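Local coordinates for protein SecB-like chaperone Rv1957 (Mycobacterium tuberculosis, PDB 5MTW) that acts as the chaperone of a toxin-antitoxin-chaperone system, preventing aggregation of the antitoxin HigA1 and enabling neutralization of the toxin HigB1, at residues Q48-D61 with V71-A84. Numbering follows the deposited sequence.
Sequences QGLTYDLEFEPAVD and VVRISCHLRIQNQA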
loop_
_atom_site.group_PDB
_atom_site.type_symbol
_atom_site.label_atom_id
_atom_site.label_comp_id
_atom_site.label_asym_id
_atom_site.label_seq_id
_atom_site.Cartn_x
_atom_site.Cartn_y
_atom_site.Cartn_z
ATOM N N GLN A 48 -11.286 21.303 -15.467
ATOM C CA GLN A 48 -12.717 21.633 -15.352
ATOM C C GLN A 48 -13.072 21.753 -13.866
ATOM O O GLN A 48 -13.869 22.589 -13.469
ATOM C CB GLN A 48 -13.601 20.564 -15.991
ATOM C CG GLN A 48 -14.649 21.097 -16.951
ATOM C CD GLN A 48 -14.071 21.391 -18.319
ATOM O OE1 GLN A 48 -13.306 20.600 -18.875
ATOM N NE2 GLN A 48 -14.433 22.530 -18.868
ATOM N N GLY A 49 -12.463 20.899 -13.050
ATOM C CA GLY A 49 -12.736 20.852 -11.622
ATOM C C GLY A 49 -13.076 19.417 -11.242
ATOM O O GLY A 49 -14.120 18.876 -11.658
ATOM N N LEU A 50 -12.197 18.791 -10.457
ATOM C CA LEU A 50 -12.440 17.409 -10.002
ATOM C C LEU A 50 -12.781 17.381 -8.500
ATOM O O LEU A 50 -12.191 18.115 -7.662
ATOM C CB LEU A 50 -11.322 16.495 -10.551
ATOM C CG LEU A 50 -10.877 15.234 -9.900
ATOM C CD1 LEU A 50 -9.857 14.443 -10.703
ATOM C CD2 LEU A 50 -10.205 15.768 -8.674
ATOM N N THR A 51 -13.824 16.635 -8.162
ATOM C CA THR A 51 -14.218 16.573 -6.778
ATOM C C THR A 51 -14.610 15.134 -6.282
ATOM O O THR A 51 -14.554 14.197 -7.016
ATOM C CB THR A 51 -15.347 17.590 -6.465
ATOM O OG1 THR A 51 -15.388 17.808 -5.048
ATOM C CG2 THR A 51 -16.706 17.091 -6.992
ATOM N N TYR A 52 -14.997 15.019 -5.027
ATOM C CA TYR A 52 -15.404 13.729 -4.485
ATOM C C TYR A 52 -16.381 13.810 -3.370
ATOM O O TYR A 52 -16.405 14.773 -2.667
ATOM C CB TYR A 52 -14.142 12.975 -4.061
ATOM C CG TYR A 52 -13.517 13.507 -2.820
ATOM C CD1 TYR A 52 -12.666 14.573 -2.861
ATOM C CD2 TYR A 52 -13.799 12.912 -1.577
ATOM C CE1 TYR A 52 -12.134 15.082 -1.708
ATOM C CE2 TYR A 52 -13.224 13.369 -0.414
ATOM C CZ TYR A 52 -12.381 14.446 -0.491
ATOM O OH TYR A 52 -11.795 14.915 0.623
ATOM N N ASP A 53 -17.135 12.748 -3.216
ATOM C CA ASP A 53 -18.049 12.530 -2.099
ATOM C C ASP A 53 -17.625 11.247 -1.405
ATOM O O ASP A 53 -17.222 10.284 -2.086
ATOM C CB ASP A 53 -19.487 12.255 -2.553
ATOM C CG ASP A 53 -20.103 13.375 -3.296
ATOM O OD1 ASP A 53 -19.601 14.507 -3.246
ATOM O OD2 ASP A 53 -21.125 13.117 -3.942
ATOM N N LEU A 54 -17.676 11.239 -0.081
ATOM C CA LEU A 54 -17.293 10.042 0.733
ATOM C C LEU A 54 -18.246 9.861 1.929
ATOM O O LEU A 54 -18.240 10.649 2.848
ATOM C CB LEU A 54 -15.851 10.129 1.212
ATOM C CG LEU A 54 -15.310 8.888 1.950
ATOM C CD1 LEU A 54 -15.527 7.572 1.241
ATOM C CD2 LEU A 54 -13.824 9.026 2.324
ATOM N N GLU A 55 -19.053 8.819 1.880
ATOM C CA GLU A 55 -20.089 8.529 2.862
ATOM C C GLU A 55 -19.453 7.377 3.667
ATOM O O GLU A 55 -18.884 6.464 3.049
ATOM C CB GLU A 55 -21.344 8.003 2.186
ATOM C CG GLU A 55 -22.436 7.670 3.188
ATOM C CD GLU A 55 -23.656 7.009 2.577
ATOM O OE1 GLU A 55 -23.611 6.676 1.368
ATOM O OE2 GLU A 55 -24.664 6.834 3.312
ATOM N N PHE A 56 -19.528 7.445 4.996
ATOM C CA PHE A 56 -19.084 6.367 5.879
ATOM C C PHE A 56 -20.299 5.791 6.604
ATOM O O PHE A 56 -21.218 6.532 6.942
ATOM C CB PHE A 56 -18.194 6.910 6.950
ATOM C CG PHE A 56 -16.957 7.614 6.452
ATOM C CD1 PHE A 56 -17.008 8.948 6.039
ATOM C CD2 PHE A 56 -15.748 6.962 6.408
ATOM C CE1 PHE A 56 -15.863 9.628 5.616
ATOM C CE2 PHE A 56 -14.575 7.628 5.974
ATOM C CZ PHE A 56 -14.640 8.972 5.576
ATOM N N GLU A 57 -20.309 4.505 6.912
ATOM C CA GLU A 57 -21.374 3.962 7.764
ATOM C C GLU A 57 -20.700 2.989 8.774
ATOM O O GLU A 57 -20.182 1.956 8.370
ATOM C CB GLU A 57 -22.471 3.313 6.898
ATOM C CG GLU A 57 -23.850 3.065 7.531
ATOM C CD GLU A 57 -24.394 4.225 8.360
ATOM O OE1 GLU A 57 -24.640 5.342 7.825
ATOM O OE2 GLU A 57 -24.599 3.996 9.572
ATOM N N PRO A 58 -20.643 3.373 10.055
ATOM C CA PRO A 58 -20.096 2.514 11.097
ATOM C C PRO A 58 -21.050 1.419 11.643
ATOM O O PRO A 58 -22.257 1.547 11.593
ATOM C CB PRO A 58 -19.660 3.503 12.196
ATOM C CG PRO A 58 -20.174 4.815 11.794
ATOM C CD PRO A 58 -21.045 4.691 10.599
ATOM N N ALA A 59 -20.497 0.316 12.145
ATOM C CA ALA A 59 -21.312 -0.732 12.670
ATOM C C ALA A 59 -20.437 -1.458 13.661
ATOM O O ALA A 59 -19.202 -1.336 13.621
ATOM C CB ALA A 59 -21.817 -1.604 11.541
ATOM N N VAL A 60 -21.037 -2.127 14.628
ATOM C CA VAL A 60 -20.225 -2.933 15.575
ATOM C C VAL A 60 -20.881 -4.356 15.628
ATOM O O VAL A 60 -22.086 -4.501 15.497
ATOM C CB VAL A 60 -20.012 -2.214 16.921
ATOM C CG1 VAL A 60 -21.315 -1.945 17.644
ATOM C CG2 VAL A 60 -19.073 -2.996 17.856
ATOM N N ASP A 61 -20.067 -5.390 15.689
ATOM C CA ASP A 61 -20.594 -6.776 15.836
ATOM C C ASP A 61 -20.023 -7.277 17.119
ATOM O O ASP A 61 -18.772 -7.259 17.342
ATOM C CB ASP A 61 -20.159 -7.729 14.700
ATOM C CG ASP A 61 -20.484 -7.232 13.330
ATOM O OD1 ASP A 61 -21.657 -6.871 13.093
ATOM O OD2 ASP A 61 -19.555 -7.221 12.464
ATOM N N VAL A 71 -16.089 -6.554 16.831
ATOM C CA VAL A 71 -15.569 -6.004 15.577
ATOM C C VAL A 71 -16.213 -4.680 15.220
ATOM O O VAL A 71 -17.433 -4.584 15.170
ATOM C CB VAL A 71 -15.877 -6.983 14.421
ATOM C CG1 VAL A 71 -15.382 -6.414 13.063
ATOM C CG2 VAL A 71 -15.180 -8.284 14.696
ATOM N N VAL A 72 -15.402 -3.672 14.970
ATOM C CA VAL A 72 -15.863 -2.372 14.442
ATOM C C VAL A 72 -15.671 -2.372 12.953
ATOM O O VAL A 72 -14.540 -2.667 12.453
ATOM C CB VAL A 72 -15.105 -1.170 15.055
ATOM C CG1 VAL A 72 -15.604 0.149 14.429
ATOM C CG2 VAL A 72 -15.353 -1.193 16.549
ATOM N N ARG A 73 -16.755 -2.073 12.222
ATOM C CA ARG A 73 -16.746 -2.050 10.771
ATOM C C ARG A 73 -17.117 -0.642 10.305
ATOM O O ARG A 73 -18.032 0.012 10.870
ATOM C CB ARG A 73 -17.764 -3.069 10.154
ATOM C CG ARG A 73 -17.469 -4.514 10.324
ATOM C CD ARG A 73 -18.456 -5.388 9.535
ATOM N NE ARG A 73 -19.688 -5.570 10.288
ATOM C CZ ARG A 73 -20.886 -5.077 9.948
ATOM N NH1 ARG A 73 -21.055 -4.394 8.811
ATOM N NH2 ARG A 73 -21.925 -5.287 10.773
ATOM N N ILE A 74 -16.402 -0.168 9.312
ATOM C CA ILE A 74 -16.802 1.058 8.602
ATOM C C ILE A 74 -16.917 0.758 7.118
ATOM O O ILE A 74 -15.945 0.292 6.472
ATOM C CB ILE A 74 -15.865 2.263 8.882
ATOM C CG1 ILE A 74 -15.870 2.496 10.412
ATOM C CG2 ILE A 74 -16.350 3.498 8.111
ATOM C CD1 ILE A 74 -14.858 3.472 10.883
ATOM N N SER A 75 -18.156 0.919 6.665
ATOM C CA SER A 75 -18.559 0.835 5.240
ATOM C C SER A 75 -18.390 2.221 4.587
ATOM O O SER A 75 -18.720 3.237 5.214
ATOM C CB SER A 75 -20.028 0.337 5.137
ATOM O OG SER A 75 -20.385 0.172 3.789
ATOM N N CYS A 76 -17.738 2.278 3.425
ATOM C CA CYS A 76 -17.456 3.534 2.746
ATOM C C CYS A 76 -18.000 3.515 1.304
ATOM O O CYS A 76 -17.906 2.468 0.576
ATOM C CB CYS A 76 -15.968 3.806 2.699
ATOM S SG CYS A 76 -15.157 3.650 4.281
ATOM N N HIS A 77 -18.445 4.680 0.855
ATOM C CA HIS A 77 -18.879 4.874 -0.556
ATOM C C HIS A 77 -18.169 6.156 -1.086
ATOM O O HIS A 77 -18.331 7.250 -0.557
ATOM C CB HIS A 77 -20.427 4.916 -0.744
ATOM C CG HIS A 77 -20.806 4.888 -2.207
ATOM N ND1 HIS A 77 -20.817 3.724 -2.951
ATOM C CD2 HIS A 77 -21.061 5.889 -3.087
ATOM C CE1 HIS A 77 -21.116 3.998 -4.207
ATOM N NE2 HIS A 77 -21.260 5.306 -4.316
ATOM N N LEU A 78 -17.290 5.959 -2.031
ATOM C CA LEU A 78 -16.501 6.997 -2.647
ATOM C C LEU A 78 -16.995 7.232 -4.067
ATOM O O LEU A 78 -17.134 6.291 -4.921
ATOM C CB LEU A 78 -15.029 6.594 -2.665
ATOM C CG LEU A 78 -14.123 7.512 -3.472
ATOM C CD1 LEU A 78 -13.962 8.770 -2.719
ATOM C CD2 LEU A 78 -12.757 6.902 -3.772
ATOM N N ARG A 79 -17.221 8.494 -4.366
ATOM C CA ARG A 79 -17.659 8.903 -5.699
ATOM C C ARG A 79 -16.743 10.038 -6.085
ATOM O O ARG A 79 -16.667 11.045 -5.389
ATOM C CB ARG A 79 -19.105 9.413 -5.686
ATOM C CG ARG A 79 -20.201 8.383 -5.834
ATOM C CD ARG A 79 -21.608 9.066 -5.940
ATOM N NE ARG A 79 -22.424 8.635 -7.096
ATOM C CZ ARG A 79 -23.013 7.440 -7.253
ATOM N NH1 ARG A 79 -22.872 6.489 -6.371
ATOM N NH2 ARG A 79 -23.761 7.188 -8.312
ATOM N N ILE A 80 -15.988 9.809 -7.134
ATOM C CA ILE A 80 -15.122 10.826 -7.744
ATOM C C ILE A 80 -15.797 11.353 -9.004
ATOM O O ILE A 80 -16.248 10.587 -9.830
ATOM C CB ILE A 80 -13.734 10.252 -8.060
ATOM C CG1 ILE A 80 -13.037 9.907 -6.727
ATOM C CG2 ILE A 80 -12.885 11.242 -8.831
ATOM C CD1 ILE A 80 -11.704 9.255 -6.920
ATOM N N GLN A 81 -15.825 12.674 -9.113
ATOM C CA GLN A 81 -16.625 13.358 -10.102
ATOM C C GLN A 81 -15.907 14.551 -10.716
ATOM O O GLN A 81 -15.233 15.297 -10.007
ATOM C CB GLN A 81 -17.845 13.921 -9.415
ATOM C CG GLN A 81 -18.772 12.897 -8.810
ATOM C CD GLN A 81 -20.036 13.546 -8.332
ATOM O OE1 GLN A 81 -19.968 14.465 -7.554
ATOM N NE2 GLN A 81 -21.173 13.121 -8.841
ATOM N N ASN A 82 -16.115 14.697 -12.024
ATOM C CA ASN A 82 -15.909 15.976 -12.826
ATOM C C ASN A 82 -16.996 17.033 -12.544
ATOM O O ASN A 82 -18.177 16.767 -12.656
ATOM C CB ASN A 82 -15.902 15.684 -14.368
ATOM C CG ASN A 82 -14.672 14.880 -14.801
ATOM O OD1 ASN A 82 -13.642 14.979 -14.149
ATOM N ND2 ASN A 82 -14.783 14.044 -15.860
ATOM N N GLN A 83 -16.567 18.232 -12.194
ATOM C CA GLN A 83 -17.478 19.375 -11.950
ATOM C C GLN A 83 -17.696 20.167 -13.268
ATOM O O GLN A 83 -16.819 20.181 -14.140
ATOM C CB GLN A 83 -16.829 20.298 -10.899
ATOM C CG GLN A 83 -17.717 20.776 -9.767
ATOM C CD GLN A 83 -16.905 21.357 -8.615
ATOM O OE1 GLN A 83 -15.729 21.676 -8.767
ATOM N NE2 GLN A 83 -17.527 21.486 -7.460
ATOM N N ALA A 84 -18.862 20.791 -13.414
ATOM C CA ALA A 84 -19.002 22.021 -14.213
ATOM C C ALA A 84 -18.790 21.827 -15.704
ATOM O O ALA A 84 -18.949 20.735 -16.214
ATOM C CB ALA A 84 -18.040 23.088 -13.686
#
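A long antiparallel beta hairpin pairs Leu50-Asp61 with Val71-Asn82, and six hydrogen-bonded pairs run unbroken from Thr51-Gln81 to Asp61-Val71. The ladder reaches one bond further, from Gln83 N to Gly49 O. Near the turn end, on the face of Thr51, Asp53 and Ser75, Arg73 grips Asp61 side-on: NE reaches OD2 at 2.7 Å and NH2 reaches OD1 at 2.8 Å, both on the syn side. Carboxylate and guanidinium planes are 13° apart. A bend at chi3 (-82°) carries the arginine across to the partner strand, where Ala59 CB lies over one guanidinium face, toward its rim, 3.8 Å from Arg73 NH2; Arg73 NH1 pairs with Glu107 of strand 99-114. In the four-stranded sheet of this SecB-like fold, strand 50-62 is outermost within the chain and strand 69-82 lies between it and strand 99-114. The other face, bearing Phe56 and Ile74, packs partly against helix 125-154. There Ile74 CG2 meets the Phe56 ring at its edge, 3.9 Å from CD2, while Cys76 SG approaches the same CD2 obliquely at 4.0 Å, a sulfur-aromatic contact. With CG of Leu54 anti to the backbone N (chi1 -175°), the CD1 branch reaches strand 69-82, 4.1 Å from Leu78 CB. Tyr52 CB sits 4.2 Å from Ile80 CG1, and each residue packs against an aromatic side chain of the bound HigA1 peptide, which also hydrogen-bonds to the backbone of Leu50.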